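CELL division protein FTSZ (PDB 4B46) binds GTP, probably hydrolyses it, and controls archaeal cell shape as a tubulin-like cytoskeletal protein essential for forming the rod-shaped cells needed for efficient swimming. Local coordinates at residues S39-L44 against R55-Q60; G232-G237 against T272-K277. All coordinates share one frame; numbering follows the deposited sequence.

Contact 1: residues S39-L44 against R55-Q60; sequences SAKADL and RVLIGQ
Leu-44 and Leu-57 form the apolar middle of a helix-on-strand contact inside a beta-alpha-beta crossover of the GTPase domain: strand 31-38, helix 41-45, then edge strand 55-57, which runs parallel to strand 31-38. Leucine suits the inner side of this short helix. CD1 of Leu-44 sits 4.0 Å from CB of Leu-57. The same CD1 of Leu-44 is 3.6 Å from the carbonyl O of Val-56, while CD2 lies beside CB of Arg-55. Leu-57 puts CG anti to its backbone N (chi1 -176°), which carries CD1 of Leu-57 back to the start of the helix, 3.6 Å from backbone atom C of Ser-39. Arg-55 and Leu-44 run alongside each other, pointing opposite ways. The chain of Arg-55 is extended from CG to NE, which lets its NH1 reach the carbonyl O of Leu-44: a weak, strongly bent hydrogen bond of 2.9 Å (122°), lying oblique to the guanidinium. The same guanidinium gives NH2 to the carbonyl O of Ile-50. Ser-39, small and polar, fits the buried turn beside the nucleotide site: its OG is hydrogen-bonded to OG1 of Thr-111, a GTP-binding residue. Just past strand 55-57 the backbones close up: CA of Ser-39 makes a C-H...O contact of 3.3 Å with the carbonyl O of Ile-58, and one water donates to both the O of Ser-39 and the O of Ile-58, each 2.8 Å away.

Contact 2: residues G232-G237 against T272-K277; sequences GYASEG and TSLVRK
The carboxylate of Glu-236 is the flat group that reaches across to the helix, with OE2 of Glu-236 lying 3.7 Å from CG of Leu-274. On the helix itself, CA of Ser-273 sits 3.8 Å above one face of the Arg-276 guanidinium, displaced from the centre of the group. The Tyr-233 ring belongs to the other face of the strand, where it meets Arg-193 and Val-196 of helix 179-198. In Glu-236 a chi1 of 60° sets CG between the backbone N and the carbonyl carbon, and from there the extended chain lies across Leu-274: CG and the carboxylate oxygen OE2 both rest against that leucine. NZ of Lys-277 is 4.7 Å from OE2 of Glu-236, too far for a salt bridge, though the opposite charges probably attract. Ala-234 suits the closest backbone approach because it is small: its CB is 3.7 Å from CB of Lys-277 and 4.0 Å from CD2 of Leu-274, which also touches Val-340 on the neighbouring strand. A water donates to the carbonyl O atoms of both Tyr-233 and Lys-277. This is a helix packed at a steep slant on the strand, its direction nearer antiparallel than parallel (139°), part of the alpha/beta layering of the tubulin-like C-terminal domain.

In the fold
From the N terminus, the chain passes through strand 31-38 and enters contact 1, which closes a short loop, with ten residues between its two segments, and ties helix 41-45 to strand 55-57, an outermost strand of the mixed sheet within this chain. The chain then builds the rest of the GTPase domain and passes through helix 179-198 before contact 2 opens. Contact 2 closes a longer loop, partly unmodelled, between strand 228-237 and helix 265-280 in the C-terminal domain. The two loops follow in series and neither nest nor cross. Their centres lie about 40 Å apart on opposite sides of the chain's centre, yet one mixed sheet carries both strands, with GDP bound nearer contact 1.

Contact 1: residues S39-L44 against R55-Q60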
# COMPACT_ATOMS: atom_id res chain seq x y z
N SER A 39 -4.17 11.74 -15.78
CA SER A 39 -4.08 12.70 -16.87
C SER A 39 -4.56 12.05 -18.15
O SER A 39 -4.61 12.68 -19.21
CB SER A 39 -2.64 13.18 -17.05
OG SER A 39 -1.77 12.08 -17.28
N ALA A 40 -4.90 10.77 -18.04
CA ALA A 40 -5.39 10.01 -19.18
C ALA A 40 -6.87 9.76 -18.97
O ALA A 40 -7.25 9.09 -18.00
CB ALA A 40 -4.62 8.68 -19.34
N LYS A 41 -7.69 10.31 -19.85
CA LYS A 41 -9.14 10.29 -19.69
C LYS A 41 -9.71 8.88 -19.79
O LYS A 41 -10.59 8.50 -19.02
CB LYS A 41 -9.81 11.20 -20.72
CG LYS A 41 -11.31 11.31 -20.56
CD LYS A 41 -11.85 12.53 -21.30
CE LYS A 41 -13.37 12.62 -21.22
NZ LYS A 41 -14.05 11.70 -22.18
N ALA A 42 -9.19 8.10 -20.73
CA ALA A 42 -9.66 6.73 -20.92
C ALA A 42 -9.51 5.87 -19.66
O ALA A 42 -10.35 5.02 -19.39
CB ALA A 42 -8.96 6.09 -22.10
N ASP A 43 -8.44 6.08 -18.90
CA ASP A 43 -8.20 5.33 -17.66
C ASP A 43 -9.29 5.57 -16.63
O ASP A 43 -9.77 4.64 -15.99
CB ASP A 43 -6.84 5.70 -17.03
CG ASP A 43 -5.67 5.31 -17.92
OD1 ASP A 43 -5.90 4.71 -18.98
OD2 ASP A 43 -4.51 5.61 -17.55
N LEU A 44 -9.69 6.83 -16.48
CA LEU A 44 -10.71 7.19 -15.49
C LEU A 44 -12.07 6.62 -15.85
O LEU A 44 -12.82 6.22 -14.97
CB LEU A 44 -10.80 8.71 -15.32
CG LEU A 44 -9.56 9.39 -14.73
CD1 LEU A 44 -9.74 10.90 -14.79
CD2 LEU A 44 -9.31 8.92 -13.28
N ARG A 55 -13.42 11.18 -9.68
CA ARG A 55 -12.41 10.91 -10.69
C ARG A 55 -11.92 12.24 -11.24
O ARG A 55 -12.68 12.97 -11.87
CB ARG A 55 -13.01 10.07 -11.82
CG ARG A 55 -13.47 8.69 -11.38
CD ARG A 55 -14.18 7.95 -12.50
NE ARG A 55 -15.05 6.91 -11.97
CZ ARG A 55 -15.67 5.99 -12.70
NH1 ARG A 55 -15.51 5.96 -14.01
NH2 ARG A 55 -16.44 5.08 -12.10
N VAL A 56 -10.66 12.58 -10.99
CA VAL A 56 -10.16 13.90 -11.37
C VAL A 56 -9.18 13.80 -12.52
O VAL A 56 -8.14 13.14 -12.41
CB VAL A 56 -9.43 14.59 -10.20
CG1 VAL A 56 -9.15 16.05 -10.55
CG2 VAL A 56 -10.25 14.49 -8.94
N LEU A 57 -9.51 14.48 -13.62
CA LEU A 57 -8.60 14.60 -14.75
C LEU A 57 -7.74 15.85 -14.60
O LEU A 57 -8.26 16.96 -14.52
CB LEU A 57 -9.40 14.67 -16.05
CG LEU A 57 -8.62 14.70 -17.37
CD1 LEU A 57 -7.87 13.39 -17.57
CD2 LEU A 57 -9.58 14.98 -18.53
N ILE A 58 -6.42 15.68 -14.57
CA ILE A 58 -5.51 16.82 -14.49
C ILE A 58 -4.64 16.90 -15.74
O ILE A 58 -4.61 15.98 -16.56
CB ILE A 58 -4.58 16.75 -13.26
CG1 ILE A 58 -3.70 15.50 -13.32
CG2 ILE A 58 -5.40 16.75 -11.96
CD1 ILE A 58 -2.63 15.45 -12.23
N GLY A 59 -3.94 18.02 -15.88
CA GLY A 59 -2.99 18.18 -16.97
C GLY A 59 -3.64 18.42 -18.32
O GLY A 59 -2.97 18.30 -19.35
N GLN A 60 -4.92 18.76 -18.32
CA GLN A 60 -5.63 18.94 -19.60
C GLN A 60 -4.93 19.97 -20.50
O GLN A 60 -4.83 19.79 -21.72
CB GLN A 60 -7.08 19.35 -19.36
CG GLN A 60 -7.89 18.37 -18.54
CD GLN A 60 -8.05 18.80 -17.08
OE1 GLN A 60 -7.07 19.19 -16.42
NE2 GLN A 60 -9.27 18.73 -16.58
O HOH W 1 -5.20 15.37 -19.26

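Contact 2: residues G232-G237 against T272-K277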
# COMPACT_ATOMS: atom_id res chain seq x y z
N GLY A 232 4.02 -9.10 5.33
CA GLY A 232 3.99 -10.55 5.16
C GLY A 232 2.58 -11.05 5.35
O GLY A 232 1.79 -10.41 6.04
N TYR A 233 2.26 -12.21 4.77
CA TYR A 233 0.86 -12.64 4.74
C TYR A 233 0.74 -14.13 4.51
O TYR A 233 1.36 -14.69 3.62
CB TYR A 233 0.11 -11.89 3.61
CG TYR A 233 -1.31 -12.37 3.33
CD1 TYR A 233 -1.56 -13.40 2.44
CD2 TYR A 233 -2.41 -11.73 3.92
CE1 TYR A 233 -2.86 -13.83 2.17
CE2 TYR A 233 -3.71 -12.13 3.64
CZ TYR A 233 -3.92 -13.18 2.77
OH TYR A 233 -5.21 -13.60 2.51
N ALA A 234 -0.09 -14.78 5.33
CA ALA A 234 -0.47 -16.16 5.09
C ALA A 234 -1.93 -16.36 5.49
O ALA A 234 -2.43 -15.69 6.39
CB ALA A 234 0.44 -17.12 5.85
N SER A 235 -2.61 -17.27 4.82
CA SER A 235 -4.00 -17.55 5.15
C SER A 235 -4.32 -19.01 4.90
O SER A 235 -3.64 -19.68 4.13
CB SER A 235 -4.94 -16.66 4.35
OG SER A 235 -4.98 -17.06 2.99
N GLU A 236 -5.37 -19.49 5.55
CA GLU A 236 -5.85 -20.84 5.33
C GLU A 236 -7.31 -20.97 5.73
O GLU A 236 -7.81 -20.22 6.58
CB GLU A 236 -5.00 -21.84 6.10
CG GLU A 236 -5.00 -21.63 7.59
CD GLU A 236 -4.22 -22.71 8.31
OE1 GLU A 236 -4.18 -23.85 7.81
OE2 GLU A 236 -3.65 -22.40 9.37
N GLY A 237 -8.00 -21.92 5.11
CA GLY A 237 -9.41 -22.14 5.38
C GLY A 237 -9.66 -22.80 6.72
O GLY A 237 -8.72 -23.20 7.42
N THR A 272 0.27 -19.88 15.44
CA THR A 272 1.71 -19.68 15.40
C THR A 272 2.29 -20.13 14.06
O THR A 272 3.26 -19.56 13.58
CB THR A 272 2.43 -20.39 16.57
OG1 THR A 272 2.09 -21.78 16.57
CG2 THR A 272 2.01 -19.78 17.88
N SER A 273 1.67 -21.15 13.47
CA SER A 273 2.05 -21.61 12.13
C SER A 273 1.81 -20.56 11.04
O SER A 273 2.67 -20.34 10.19
CB SER A 273 1.32 -22.91 11.76
OG SER A 273 1.90 -24.01 12.44
N LEU A 274 0.64 -19.92 11.06
CA LEU A 274 0.36 -18.84 10.13
C LEU A 274 1.35 -17.69 10.30
O LEU A 274 1.78 -17.08 9.32
CB LEU A 274 -1.06 -18.29 10.33
CG LEU A 274 -2.25 -18.98 9.67
CD1 LEU A 274 -3.48 -18.14 9.93
CD2 LEU A 274 -2.03 -19.18 8.17
N VAL A 275 1.69 -17.39 11.55
CA VAL A 275 2.64 -16.34 11.87
C VAL A 275 3.98 -16.64 11.21
O VAL A 275 4.56 -15.79 10.53
CB VAL A 275 2.80 -16.16 13.40
CG1 VAL A 275 3.94 -15.22 13.72
CG2 VAL A 275 1.51 -15.63 14.02
N ARG A 276 4.47 -17.86 11.40
CA ARG A 276 5.71 -18.29 10.75
C ARG A 276 5.63 -18.24 9.22
O ARG A 276 6.55 -17.74 8.57
CB ARG A 276 6.12 -19.69 11.23
CG ARG A 276 6.46 -19.74 12.72
CD ARG A 276 7.25 -21.01 13.10
NE ARG A 276 6.49 -22.23 12.82
CZ ARG A 276 5.58 -22.73 13.64
NH1 ARG A 276 5.31 -22.11 14.78
NH2 ARG A 276 4.93 -23.84 13.32
N LYS A 277 4.53 -18.73 8.66
CA LYS A 277 4.37 -18.74 7.20
C LYS A 277 4.36 -17.34 6.63
O LYS A 277 4.92 -17.09 5.55
CB LYS A 277 3.09 -19.47 6.80
CG LYS A 277 3.17 -20.97 6.95
CD LYS A 277 1.78 -21.60 7.00
CE LYS A 277 1.85 -23.06 7.39
NZ LYS A 277 0.48 -23.62 7.58
O HOH W 2 3.12 -16.89 3.13